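PDB 1E5D: Rubredoxin\:oxygen oxidoreductase from Desulfovibrio gigas, which catalyses the four-electron reduction of one oxygen molecule to two water molecules, using a diiron centre and flavin mononucleotide. Local coordinates for residues Thr138-Arg143 and Glu210-Ala215; Gln204-Ile209 and Glu245-Lys250; Glu220-Asp225 and Thr237-Lys242; Gly324-Ile329 and Thr360-Asp365. One frame throughout, in Å; residues are numbered along the deposited sequence.

Contact 1: residues Thr138-Arg143 and Glu210-Ala215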
loop_
_atom_site.group_PDB
_atom_site.type_symbol
_atom_site.label_atom_id
_atom_site.label_comp_id
_atom_site.label_asym_id
_atom_site.label_seq_id
_atom_site.Cartn_x
_atom_site.Cartn_y
_atom_site.Cartn_z
ATOM N N THR A 138 -12.314 -15.858 -38.339
ATOM C CA THR A 138 -13.614 -15.563 -37.734
ATOM C C THR A 138 -13.470 -14.834 -36.405
ATOM O O THR A 138 -12.641 -15.189 -35.565
ATOM C CB THR A 138 -14.411 -16.863 -37.544
ATOM O OG1 THR A 138 -14.643 -17.435 -38.839
ATOM C CG2 THR A 138 -15.763 -16.576 -36.917
ATOM N N PHE A 139 -14.276 -13.792 -36.202
ATOM C CA PHE A 139 -14.139 -12.950 -35.023
ATOM C C PHE A 139 -15.180 -13.240 -33.954
ATOM O O PHE A 139 -16.379 -13.251 -34.232
ATOM C CB PHE A 139 -14.252 -11.463 -35.401
ATOM C CG PHE A 139 -13.177 -11.021 -36.378
ATOM C CD1 PHE A 139 -11.840 -11.181 -36.064
ATOM C CD2 PHE A 139 -13.514 -10.457 -37.593
ATOM C CE1 PHE A 139 -10.853 -10.780 -36.945
ATOM C CE2 PHE A 139 -12.531 -10.059 -38.477
ATOM C CZ PHE A 139 -11.200 -10.226 -38.158
ATOM N N TYR A 140 -14.701 -13.450 -32.724
ATOM C CA TYR A 140 -15.634 -13.628 -31.613
ATOM C C TYR A 140 -15.432 -12.534 -30.572
ATOM O O TYR A 140 -14.313 -12.097 -30.301
ATOM C CB TYR A 140 -15.494 -15.021 -30.989
ATOM C CG TYR A 140 -15.933 -16.112 -31.938
ATOM C CD1 TYR A 140 -17.269 -16.232 -32.308
ATOM C CD2 TYR A 140 -15.018 -17.012 -32.466
ATOM C CE1 TYR A 140 -17.681 -17.226 -33.177
ATOM C CE2 TYR A 140 -15.422 -18.007 -33.337
ATOM C CZ TYR A 140 -16.752 -18.106 -33.686
ATOM O OH TYR A 140 -17.146 -19.100 -34.553
ATOM N N GLU A 141 -16.549 -12.092 -29.996
ATOM C CA GLU A 141 -16.477 -11.064 -28.964
ATOM C C GLU A 141 -16.370 -11.712 -27.587
ATOM O O GLU A 141 -16.997 -12.727 -27.289
ATOM C CB GLU A 141 -17.689 -10.143 -29.026
ATOM C CG GLU A 141 -17.794 -9.331 -30.308
ATOM C CD GLU A 141 -18.910 -8.306 -30.251
ATOM O OE1 GLU A 141 -19.884 -8.500 -29.494
ATOM O OE2 GLU A 141 -18.805 -7.294 -30.972
ATOM N N THR A 142 -15.547 -11.086 -26.757
ATOM C CA THR A 142 -15.267 -11.571 -25.414
ATOM C C THR A 142 -15.261 -10.392 -24.447
ATOM O O THR A 142 -14.293 -10.196 -23.716
ATOM C CB THR A 142 -13.926 -12.318 -25.359
ATOM O OG1 THR A 142 -12.936 -11.636 -26.142
ATOM C CG2 THR A 142 -14.057 -13.701 -25.985
ATOM N N ARG A 143 -16.349 -9.620 -24.472
ATOM C CA ARG A 143 -16.474 -8.443 -23.623
ATOM C C ARG A 143 -16.150 -8.786 -22.165
ATOM O O ARG A 143 -16.488 -9.883 -21.721
ATOM C CB ARG A 143 -17.864 -7.816 -23.731
ATOM C CG ARG A 143 -18.524 -7.972 -25.087
ATOM C CD ARG A 143 -18.748 -6.666 -25.822
ATOM N NE ARG A 143 -20.127 -6.214 -25.806
ATOM C CZ ARG A 143 -20.945 -5.909 -26.798
ATOM N NH1 ARG A 143 -20.588 -5.984 -28.073
ATOM N NH2 ARG A 143 -22.186 -5.509 -26.517
ATOM N N GLU A 210 -18.080 -21.195 -23.004
ATOM C CA GLU A 210 -19.244 -21.944 -23.456
ATOM C C GLU A 210 -19.512 -21.670 -24.926
ATOM O O GLU A 210 -19.685 -22.582 -25.730
ATOM C CB GLU A 210 -20.465 -21.549 -22.639
ATOM C CG GLU A 210 -21.539 -22.612 -22.499
ATOM C CD GLU A 210 -22.738 -22.065 -21.739
ATOM O OE1 GLU A 210 -23.423 -21.183 -22.296
ATOM O OE2 GLU A 210 -22.977 -22.506 -20.596
ATOM N N THR A 211 -19.552 -20.384 -25.287
ATOM C CA THR A 211 -19.905 -20.088 -26.675
ATOM C C THR A 211 -18.802 -20.468 -27.642
ATOM O O THR A 211 -19.075 -20.864 -28.782
ATOM C CB THR A 211 -20.292 -18.606 -26.842
ATOM O OG1 THR A 211 -19.204 -17.858 -27.376
ATOM C CG2 THR A 211 -20.625 -18.023 -25.479
ATOM N N LEU A 212 -17.531 -20.383 -27.251
ATOM C CA LEU A 212 -16.527 -20.737 -28.261
ATOM C C LEU A 212 -16.612 -22.232 -28.555
ATOM O O LEU A 212 -16.482 -22.686 -29.688
ATOM C CB LEU A 212 -15.126 -20.328 -27.829
ATOM C CG LEU A 212 -14.706 -18.869 -27.758
ATOM C CD1 LEU A 212 -13.822 -18.468 -28.941
ATOM C CD2 LEU A 212 -15.892 -17.916 -27.696
ATOM N N VAL A 213 -16.838 -23.004 -27.499
ATOM C CA VAL A 213 -17.025 -24.443 -27.631
ATOM C C VAL A 213 -18.356 -24.722 -28.325
ATOM O O VAL A 213 -18.440 -25.660 -29.109
ATOM C CB VAL A 213 -16.972 -25.134 -26.261
ATOM C CG1 VAL A 213 -17.362 -26.597 -26.347
ATOM C CG2 VAL A 213 -15.567 -25.000 -25.686
ATOM N N GLY A 214 -19.349 -23.902 -28.007
ATOM C CA GLY A 214 -20.658 -23.985 -28.653
ATOM C C GLY A 214 -20.441 -23.906 -30.155
ATOM O O GLY A 214 -20.830 -24.780 -30.922
ATOM N N ALA A 215 -19.760 -22.839 -30.575
ATOM C CA ALA A 215 -19.249 -22.828 -31.948
ATOM C C ALA A 215 -18.182 -23.898 -32.046
ATOM O O ALA A 215 -17.935 -24.679 -31.116
ATOM C CB ALA A 215 -18.738 -21.455 -32.322
#
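On the outer layer of the lactamase-fold domain, the phenol ring of Y140 on strand 136-141 packs against L212 and A215 at the end of helix 202-214. The backbones stay well apart, with Y140 CA 7.9 Å from L212 CA, and the gap is bridged by the tyrosine ring and the end of L212. The torsion of Y140 sets CG anti to its own carbonyl carbon (chi1 -67°), which carries the ring out toward the helix. The ring carbon Y140 CD2 lies 4.0 Å from L212 CD1, and the two side chains run past each other in opposite senses. Farther along the ring, Y140 OH comes to 3.6 Å from A215 CB, and CZ is 4.1 Å from the same methyl. Both apolar groups approach the ring obliquely. This is the helix-on-sheet packing of a metallo-β-lactamase sandwich, in which helices cover the outer faces of two β-sheets. A215 is the first residue to leave the helix, yet A215 N still bonds back to T211 O at 2.8 Å. V217, in the following loop, touches both Y140 and L212, while V152 on strand 151-155 supports L212 from the sheet.

Contact 2: residues Gln204-Ile209 and Glu245-Lys250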
loop_
_atom_site.group_PDB
_atom_site.type_symbol
_atom_site.label_atom_id
_atom_site.label_comp_id
_atom_site.label_asym_id
_atom_site.label_seq_id
_atom_site.Cartn_x
_atom_site.Cartn_y
_atom_site.Cartn_z
ATOM N N GLN A 204 -18.176 -14.132 -17.112
ATOM C CA GLN A 204 -17.983 -13.944 -18.552
ATOM C C GLN A 204 -16.997 -14.992 -19.059
ATOM O O GLN A 204 -17.114 -15.485 -20.171
ATOM C CB GLN A 204 -17.490 -12.543 -18.891
ATOM C CG GLN A 204 -18.553 -11.476 -18.713
ATOM C CD GLN A 204 -18.731 -11.040 -17.274
ATOM O OE1 GLN A 204 -18.460 -11.780 -16.332
ATOM N NE2 GLN A 204 -19.200 -9.814 -17.076
ATOM N N THR A 205 -16.047 -15.303 -18.177
ATOM C CA THR A 205 -15.038 -16.292 -18.521
ATOM C C THR A 205 -15.734 -17.583 -18.937
ATOM O O THR A 205 -15.466 -18.166 -19.982
ATOM C CB THR A 205 -14.096 -16.576 -17.340
ATOM O OG1 THR A 205 -13.314 -15.410 -17.042
ATOM C CG2 THR A 205 -13.122 -17.687 -17.697
ATOM N N LEU A 206 -16.653 -18.000 -18.067
ATOM C CA LEU A 206 -17.374 -19.246 -18.310
ATOM C C LEU A 206 -18.279 -19.145 -19.532
ATOM O O LEU A 206 -18.303 -20.045 -20.373
ATOM C CB LEU A 206 -18.165 -19.631 -17.056
ATOM C CG LEU A 206 -17.295 -19.995 -15.852
ATOM C CD1 LEU A 206 -18.173 -20.171 -14.629
ATOM C CD2 LEU A 206 -16.477 -21.245 -16.112
ATOM N N LYS A 207 -19.024 -18.052 -19.646
ATOM C CA LYS A 207 -19.908 -17.879 -20.796
ATOM C C LYS A 207 -19.125 -17.954 -22.102
ATOM O O LYS A 207 -19.417 -18.744 -22.999
ATOM C CB LYS A 207 -20.651 -16.549 -20.670
ATOM C CG LYS A 207 -22.144 -16.647 -20.931
ATOM C CD LYS A 207 -22.941 -16.801 -19.647
ATOM C CE LYS A 207 -23.712 -15.533 -19.312
ATOM N NZ LYS A 207 -24.928 -15.795 -18.491
ATOM N N ALA A 208 -18.104 -17.110 -22.214
ATOM C CA ALA A 208 -17.313 -17.040 -23.435
ATOM C C ALA A 208 -16.759 -18.405 -23.799
ATOM O O ALA A 208 -16.670 -18.820 -24.949
ATOM C CB ALA A 208 -16.183 -16.033 -23.274
ATOM N N ILE A 209 -16.350 -19.150 -22.780
ATOM C CA ILE A 209 -15.786 -20.458 -23.104
ATOM C C ILE A 209 -16.896 -21.376 -23.580
ATOM O O ILE A 209 -16.733 -22.228 -24.446
ATOM C CB ILE A 209 -15.063 -21.045 -21.886
ATOM C CG1 ILE A 209 -13.627 -20.531 -21.739
ATOM C CG2 ILE A 209 -15.113 -22.560 -21.915
ATOM C CD1 ILE A 209 -12.954 -20.943 -20.448
ATOM N N GLU A 245 -11.633 -23.914 -14.464
ATOM C CA GLU A 245 -11.253 -24.099 -13.071
ATOM C C GLU A 245 -10.954 -22.771 -12.388
ATOM O O GLU A 245 -11.409 -22.504 -11.272
ATOM C CB GLU A 245 -10.032 -25.010 -13.003
ATOM C CG GLU A 245 -9.511 -25.312 -11.610
ATOM C CD GLU A 245 -8.327 -26.269 -11.678
ATOM O OE1 GLU A 245 -8.260 -27.019 -12.679
ATOM O OE2 GLU A 245 -7.494 -26.263 -10.747
ATOM N N TYR A 246 -10.170 -21.911 -13.044
ATOM C CA TYR A 246 -9.899 -20.615 -12.427
ATOM C C TYR A 246 -11.205 -19.864 -12.181
ATOM O O TYR A 246 -11.388 -19.311 -11.100
ATOM C CB TYR A 246 -8.960 -19.745 -13.276
ATOM C CG TYR A 246 -7.597 -20.363 -13.497
ATOM C CD1 TYR A 246 -7.099 -21.277 -12.571
ATOM C CD2 TYR A 246 -6.817 -20.058 -14.604
ATOM C CE1 TYR A 246 -5.859 -21.864 -12.736
ATOM C CE2 TYR A 246 -5.576 -20.645 -14.775
ATOM C CZ TYR A 246 -5.104 -21.545 -13.840
ATOM O OH TYR A 246 -3.877 -22.148 -13.982
ATOM N N ALA A 247 -12.092 -19.834 -13.170
ATOM C CA ALA A 247 -13.315 -19.051 -13.030
ATOM C C ALA A 247 -14.265 -19.656 -12.006
ATOM O O ALA A 247 -15.087 -18.939 -11.423
ATOM C CB ALA A 247 -14.026 -18.920 -14.373
ATOM N N GLU A 248 -14.171 -20.968 -11.791
ATOM C CA GLU A 248 -15.108 -21.637 -10.883
ATOM C C GLU A 248 -14.744 -21.378 -9.426
ATOM O O GLU A 248 -15.650 -21.338 -8.590
ATOM C CB GLU A 248 -15.199 -23.136 -11.189
ATOM C CG GLU A 248 -16.466 -23.503 -11.943
ATOM C CD GLU A 248 -16.436 -24.828 -12.665
ATOM O OE1 GLU A 248 -15.491 -25.624 -12.484
ATOM O OE2 GLU A 248 -17.384 -25.096 -13.440
ATOM N N GLN A 249 -13.468 -21.186 -9.122
ATOM C CA GLN A 249 -13.089 -20.739 -7.782
ATOM C C GLN A 249 -13.627 -21.658 -6.696
ATOM O O GLN A 249 -14.190 -21.280 -5.671
ATOM C CB GLN A 249 -13.576 -19.296 -7.584
ATOM C CG GLN A 249 -12.740 -18.290 -8.374
ATOM C CD GLN A 249 -13.326 -16.893 -8.329
ATOM O OE1 GLN A 249 -13.112 -16.167 -7.356
ATOM N NE2 GLN A 249 -14.075 -16.497 -9.350
ATOM N N LYS A 250 -13.455 -22.958 -6.952
ATOM C CA LYS A 250 -13.913 -23.914 -5.947
ATOM C C LYS A 250 -12.926 -23.921 -4.787
ATOM O O LYS A 250 -11.709 -23.882 -4.976
ATOM C CB LYS A 250 -14.069 -25.300 -6.567
ATOM C CG LYS A 250 -15.453 -25.631 -7.095
ATOM C CD LYS A 250 -16.298 -24.373 -7.252
ATOM C CE LYS A 250 -17.417 -24.322 -6.221
ATOM N NZ LYS A 250 -18.450 -23.302 -6.555
#
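The methyl of A247 packs against T205 and L206, where helices 202-214 and 233-248 approach to 6.4 Å between T205 CA and A247 CA. The fit here is tight. T205 CG2 is 3.7 Å from A247 CB, and L206 CG comes equally near the same methyl from a direction roughly perpendicular to that, with L206 CD2 alongside at 3.8 Å from A247 CB. T205 divides its branches between two tasks: CG2, anti to the backbone N, faces the alanine, whereas OG1 (chi1 -66°) is hydrogen-bonded to Y201 O and to Y194 OH, so the buried hydroxyl is satisfied within its surroundings and leaves the interface to carbon atoms.

Beyond this point the contact loosens. E248, exposed to solvent, lies beside the interface without closing on a partner across it. Helix 233-248 terminates here: Q249 takes a positive phi of 55°, and its NE2 turns back to A247 O in a weak hydrogen bond of 3.4 Å. Q249 OE1 is held by Q335 N and N199 ND2.

Helix 183-198 closes the tight side, where V198 meets T205 and Y194 meets A247. L145, next in sequence to the iron ligand H146, lies against T205 and A208, and farther along I209 continues the helix pair by packing on V240, Y243 and V244.

Contact 3: residues Glu220-Asp225 and Thr237-Lys242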
loop_
_atom_site.group_PDB
_atom_site.type_symbol
_atom_site.label_atom_id
_atom_site.label_comp_id
_atom_site.label_asym_id
_atom_site.label_seq_id
_atom_site.Cartn_x
_atom_site.Cartn_y
_atom_site.Cartn_z
ATOM N N GLU A 220 -5.642 -26.007 -31.951
ATOM C CA GLU A 220 -4.382 -26.728 -31.976
ATOM C C GLU A 220 -3.275 -25.796 -31.479
ATOM O O GLU A 220 -2.233 -26.224 -31.008
ATOM C CB GLU A 220 -4.057 -27.249 -33.372
ATOM C CG GLU A 220 -3.925 -28.765 -33.435
ATOM C CD GLU A 220 -4.951 -29.420 -34.334
ATOM O OE1 GLU A 220 -4.676 -29.549 -35.547
ATOM O OE2 GLU A 220 -6.031 -29.818 -33.848
ATOM N N PHE A 221 -3.561 -24.509 -31.592
ATOM C CA PHE A 221 -2.728 -23.417 -31.160
ATOM C C PHE A 221 -3.524 -22.302 -30.496
ATOM O O PHE A 221 -4.452 -21.755 -31.107
ATOM C CB PHE A 221 -2.031 -22.801 -32.373
ATOM C CG PHE A 221 -0.929 -23.658 -32.956
ATOM C CD1 PHE A 221 0.332 -23.637 -32.385
ATOM C CD2 PHE A 221 -1.176 -24.460 -34.057
ATOM C CE1 PHE A 221 1.342 -24.413 -32.922
ATOM C CE2 PHE A 221 -0.166 -25.232 -34.602
ATOM C CZ PHE A 221 1.092 -25.206 -34.029
ATOM N N ILE A 222 -3.160 -21.941 -29.265
ATOM C CA ILE A 222 -3.726 -20.704 -28.726
ATOM C C ILE A 222 -2.617 -19.656 -28.609
ATOM O O ILE A 222 -1.579 -19.943 -28.031
ATOM C CB ILE A 222 -4.413 -20.862 -27.366
ATOM C CG1 ILE A 222 -5.674 -21.720 -27.451
ATOM C CG2 ILE A 222 -4.685 -19.486 -26.769
ATOM C CD1 ILE A 222 -6.108 -22.340 -26.143
ATOM N N CYS A 223 -2.874 -18.496 -29.173
ATOM C CA CYS A 223 -1.914 -17.415 -29.316
ATOM C C CYS A 223 -2.353 -16.172 -28.553
ATOM O O CYS A 223 -3.121 -15.353 -29.059
ATOM C CB CYS A 223 -1.733 -17.101 -30.807
ATOM S SG CYS A 223 -1.260 -18.544 -31.798
ATOM N N PRO A 224 -1.868 -16.056 -27.320
ATOM C CA PRO A 224 -2.130 -14.885 -26.479
ATOM C C PRO A 224 -1.090 -13.772 -26.644
ATOM O O PRO A 224 -0.010 -13.974 -27.207
ATOM C CB PRO A 224 -2.051 -15.499 -25.077
ATOM C CG PRO A 224 -1.014 -16.555 -25.195
ATOM C CD PRO A 224 -1.048 -17.053 -26.612
ATOM N N ASP A 225 -1.445 -12.596 -26.142
ATOM C CA ASP A 225 -0.674 -11.373 -26.130
ATOM C C ASP A 225 0.624 -11.463 -25.334
ATOM O O ASP A 225 1.573 -10.775 -25.688
ATOM C CB ASP A 225 -1.492 -10.252 -25.474
ATOM C CG ASP A 225 -2.487 -9.626 -26.423
ATOM O OD1 ASP A 225 -2.404 -9.900 -27.636
ATOM O OD2 ASP A 225 -3.370 -8.890 -25.936
ATOM N N THR A 237 -6.237 -27.709 -24.685
ATOM C CA THR A 237 -7.351 -28.188 -23.861
ATOM C C THR A 237 -7.028 -27.929 -22.396
ATOM O O THR A 237 -7.899 -27.551 -21.614
ATOM C CB THR A 237 -7.661 -29.668 -24.116
ATOM O OG1 THR A 237 -8.207 -29.817 -25.439
ATOM C CG2 THR A 237 -8.728 -30.177 -23.155
ATOM N N PHE A 238 -5.759 -28.125 -22.073
ATOM C CA PHE A 238 -5.231 -27.746 -20.767
ATOM C C PHE A 238 -5.596 -26.296 -20.449
ATOM O O PHE A 238 -6.213 -26.033 -19.412
ATOM C CB PHE A 238 -3.725 -27.947 -20.748
ATOM C CG PHE A 238 -3.021 -27.535 -19.472
ATOM C CD1 PHE A 238 -3.174 -28.261 -18.305
ATOM C CD2 PHE A 238 -2.204 -26.418 -19.457
ATOM C CE1 PHE A 238 -2.516 -27.885 -17.144
ATOM C CE2 PHE A 238 -1.543 -26.038 -18.303
ATOM C CZ PHE A 238 -1.695 -26.771 -17.140
ATOM N N ALA A 239 -5.232 -25.363 -21.327
ATOM C CA ALA A 239 -5.507 -23.950 -21.113
ATOM C C ALA A 239 -6.970 -23.694 -20.764
ATOM O O ALA A 239 -7.293 -23.009 -19.786
ATOM C CB ALA A 239 -5.143 -23.112 -22.337
ATOM N N VAL A 240 -7.862 -24.242 -21.584
ATOM C CA VAL A 240 -9.291 -24.006 -21.421
ATOM C C VAL A 240 -9.843 -24.713 -20.191
ATOM O O VAL A 240 -10.703 -24.168 -19.503
ATOM C CB VAL A 240 -10.074 -24.470 -22.665
ATOM C CG1 VAL A 240 -11.563 -24.511 -22.368
ATOM C CG2 VAL A 240 -9.764 -23.552 -23.829
ATOM N N GLN A 241 -9.337 -25.914 -19.930
ATOM C CA GLN A 241 -9.664 -26.622 -18.703
ATOM C C GLN A 241 -9.475 -25.690 -17.507
ATOM O O GLN A 241 -10.381 -25.392 -16.740
ATOM C CB GLN A 241 -8.753 -27.830 -18.550
ATOM C CG GLN A 241 -9.361 -29.205 -18.718
ATOM C CD GLN A 241 -8.381 -30.291 -18.292
ATOM O OE1 GLN A 241 -7.483 -30.063 -17.479
ATOM N NE2 GLN A 241 -8.558 -31.482 -18.853
ATOM N N LYS A 242 -8.236 -25.229 -17.396
ATOM C CA LYS A 242 -7.762 -24.364 -16.330
ATOM C C LYS A 242 -8.584 -23.094 -16.181
ATOM O O LYS A 242 -8.953 -22.752 -15.058
ATOM C CB LYS A 242 -6.285 -24.040 -16.605
ATOM C CG LYS A 242 -5.395 -25.195 -16.144
ATOM C CD LYS A 242 -5.182 -25.112 -14.636
ATOM C CE LYS A 242 -5.238 -26.485 -13.991
ATOM N NZ LYS A 242 -4.938 -26.435 -12.532
#
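P224 O accepts hydrogen bonds from Y38 OH and N36 ND2, which anchor the strand 221-224 two residues beyond the point where I222 turns its side chain to helix 233-248. Across the contact the meeting is wholly apolar. I222 projects its CB toward the helix, and the extended CG1 arm ends in CD1, which lies 4.0 Å from A239 CB. That arm is set anti to the carbonyl carbon (chi1 -67°) and continues nearly straight (chi2 158°), which leaves CD1 as the atom of I222 that meets the helix. V240 CG2 stands at the margin, 4.5 Å from I222 CD1. With the backbones 8.5 Å apart between I222 CA and A239 CA, the long isoleucine reaches across to the short alanine, a complementary match of helix against sheet within the lactamase-fold domain. F167 and F230 each pack on both I222 and A239, lining the contact with aromatic groups. On another side of the helix, K242 CG lies above one face of the F238 ring, displaced toward its rim, and K242 NZ pairs with E245 OE2. Cohesion between strand and helix is dispersive and hydrophobic, and the spacing is probably set by side-chain shape, since the atoms meeting across it are all methyl carbons.

Contact 4: residues Gly324-Ile329 and Thr360-Asp365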
loop_
_atom_site.group_PDB
_atom_site.type_symbol
_atom_site.label_atom_id
_atom_site.label_comp_id
_atom_site.label_asym_id
_atom_site.label_seq_id
_atom_site.Cartn_x
_atom_site.Cartn_y
_atom_site.Cartn_z
ATOM N N GLY A 324 -4.756 -1.388 1.588
ATOM C CA GLY A 324 -4.474 -1.420 0.155
ATOM C C GLY A 324 -4.673 -2.800 -0.443
ATOM O O GLY A 324 -5.183 -2.955 -1.554
ATOM N N THR A 325 -4.262 -3.826 0.296
ATOM C CA THR A 325 -4.413 -5.201 -0.167
ATOM C C THR A 325 -5.862 -5.636 -0.220
ATOM O O THR A 325 -6.308 -6.330 -1.135
ATOM C CB THR A 325 -3.633 -6.144 0.771
ATOM O OG1 THR A 325 -2.257 -5.726 0.714
ATOM C CG2 THR A 325 -3.716 -7.588 0.315
ATOM N N LEU A 326 -6.630 -5.226 0.790
ATOM C CA LEU A 326 -8.056 -5.565 0.758
ATOM C C LEU A 326 -8.726 -4.847 -0.406
ATOM O O LEU A 326 -9.552 -5.440 -1.103
ATOM C CB LEU A 326 -8.727 -5.223 2.084
ATOM C CG LEU A 326 -8.410 -6.209 3.213
ATOM C CD1 LEU A 326 -8.789 -5.611 4.554
ATOM C CD2 LEU A 326 -9.123 -7.524 2.957
ATOM N N GLN A 327 -8.361 -3.590 -0.631
ATOM C CA GLN A 327 -8.912 -2.868 -1.775
ATOM C C GLN A 327 -8.647 -3.655 -3.060
ATOM O O GLN A 327 -9.544 -3.900 -3.854
ATOM C CB GLN A 327 -8.337 -1.460 -1.933
ATOM C CG GLN A 327 -8.995 -0.656 -3.057
ATOM C CD GLN A 327 -10.496 -0.540 -2.822
ATOM O OE1 GLN A 327 -10.909 0.108 -1.858
ATOM N NE2 GLN A 327 -11.296 -1.172 -3.679
ATOM N N TYR A 328 -7.388 -4.050 -3.235
ATOM C CA TYR A 328 -7.007 -4.803 -4.424
ATOM C C TYR A 328 -7.882 -6.044 -4.541
ATOM O O TYR A 328 -8.450 -6.332 -5.584
ATOM C CB TYR A 328 -5.548 -5.219 -4.351
ATOM C CG TYR A 328 -5.015 -5.903 -5.583
ATOM C CD1 TYR A 328 -4.769 -5.166 -6.732
ATOM C CD2 TYR A 328 -4.741 -7.265 -5.611
ATOM C CE1 TYR A 328 -4.276 -5.764 -7.871
ATOM C CE2 TYR A 328 -4.245 -7.871 -6.757
ATOM C CZ TYR A 328 -4.014 -7.118 -7.887
ATOM O OH TYR A 328 -3.524 -7.694 -9.033
ATOM N N ILE A 329 -7.972 -6.754 -3.420
ATOM C CA ILE A 329 -8.663 -8.040 -3.433
ATOM C C ILE A 329 -10.153 -7.879 -3.696
ATOM O O ILE A 329 -10.734 -8.611 -4.499
ATOM C CB ILE A 329 -8.439 -8.795 -2.117
ATOM C CG1 ILE A 329 -6.966 -9.152 -1.875
ATOM C CG2 ILE A 329 -9.312 -10.030 -2.067
ATOM C CD1 ILE A 329 -6.789 -9.868 -0.549
ATOM N N THR A 360 -17.129 -9.409 5.050
ATOM C CA THR A 360 -18.567 -9.507 4.812
ATOM C C THR A 360 -18.959 -8.774 3.540
ATOM O O THR A 360 -19.746 -9.249 2.723
ATOM C CB THR A 360 -19.356 -8.954 6.011
ATOM O OG1 THR A 360 -19.097 -9.773 7.164
ATOM C CG2 THR A 360 -20.849 -9.033 5.746
ATOM N N GLY A 361 -18.410 -7.582 3.319
ATOM C CA GLY A 361 -18.761 -6.850 2.111
ATOM C C GLY A 361 -18.310 -7.553 0.850
ATOM O O GLY A 361 -18.792 -7.257 -0.243
ATOM N N MET A 362 -17.381 -8.494 0.965
ATOM C CA MET A 362 -16.884 -9.193 -0.215
ATOM C C MET A 362 -17.674 -10.485 -0.428
ATOM O O MET A 362 -17.404 -11.230 -1.361
ATOM C CB MET A 362 -15.407 -9.539 -0.093
ATOM C CG MET A 362 -14.452 -8.378 -0.302
ATOM S SD MET A 362 -12.736 -8.852 -0.016
ATOM C CE MET A 362 -12.376 -7.917 1.471
ATOM N N GLY A 363 -18.626 -10.680 0.479
ATOM C CA GLY A 363 -19.504 -11.829 0.443
ATOM C C GLY A 363 -18.881 -13.053 1.071
ATOM O O GLY A 363 -19.297 -14.186 0.838
ATOM N N PHE A 364 -17.857 -12.824 1.880
ATOM C CA PHE A 364 -17.168 -13.925 2.544
ATOM C C PHE A 364 -18.009 -14.488 3.681
ATOM O O PHE A 364 -18.749 -13.747 4.324
ATOM C CB PHE A 364 -15.810 -13.446 3.070
ATOM C CG PHE A 364 -14.764 -13.258 1.980
ATOM C CD1 PHE A 364 -15.132 -13.087 0.659
ATOM C CD2 PHE A 364 -13.415 -13.257 2.291
ATOM C CE1 PHE A 364 -14.189 -12.922 -0.333
ATOM C CE2 PHE A 364 -12.465 -13.089 1.306
ATOM C CZ PHE A 364 -12.844 -12.920 -0.012
ATOM N N ASP A 365 -17.893 -15.785 3.941
ATOM C CA ASP A 365 -18.578 -16.385 5.085
ATOM C C ASP A 365 -17.726 -16.252 6.346
ATOM O O ASP A 365 -16.559 -16.634 6.364
ATOM C CB ASP A 365 -18.930 -17.845 4.813
ATOM C CG ASP A 365 -19.912 -18.048 3.677
ATOM O OD1 ASP A 365 -20.403 -17.073 3.066
ATOM O OD2 ASP A 365 -20.216 -19.227 3.374
#
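M362 supplies the apolar packing across this contact, meeting L326 and I329 of helix 320-331 with different atoms. Its terminal methyl CE comes to 3.6 Å from L326 CD2, the closest approach between the segments, while its sulfur SD lies 4.2 Å from I329 CG2. The methionine crosses each aliphatic chain at about a right angle. It runs out extended from the backbone (chi2 176°) and then bends at its last torsion (chi3 -112°), and this bend carries CE to the leucine while SD remains beside the isoleucine. F258 of strand 254-259 touches both L326 and I329 from the sheet.

Backbone hydrogen bonding closes helix 350-361 just past M362. The end is a Schellman motif: G363 takes a positive phi (83°), and one of the two bonds back into the last turn runs from G363 N to T360 O at 2.9 Å. The chain then leads away through F364, which packs on P334, to D365, whose carboxylate forms a salt bridge with K399.

Contacts between domains and subunits use another side of helix 320-331. There Y328 OH is hydrogen-bonded to N196 OD1, and Q327 packs on I318 and Y328 on P320, both of the second subunit.

Two helices following successive strands of a parallel five-stranded sheet in order 2-1-3-4-5, packed side by side over it, are characteristic of the flavodoxin-like fold.

Contacts 1, 2 and 3 form a cluster in the lactamase-fold part of the chain, each pair of centres 14 Å apart. Contacts 1 and 2 share helix 202-214 and touch where T142 CG2 meets A208 CB at 4.2 Å; contacts 2 and 3 share helix 233-248. Contacts 1 and 3 reach the same six-stranded sheet through strands 136-141 and 221-224. Along the chain, contacts 1 and 2 interleave, and contact 3 is nested within the loop closed by contact 2. Contact 4 comes later, its centre about 20 Å from that of contact 2 and about 30 Å from that of contact 3. It thus belongs to a separate flavodoxin-like core, whose nearest atoms in contact 4 are about 8 Å from those of contact 2.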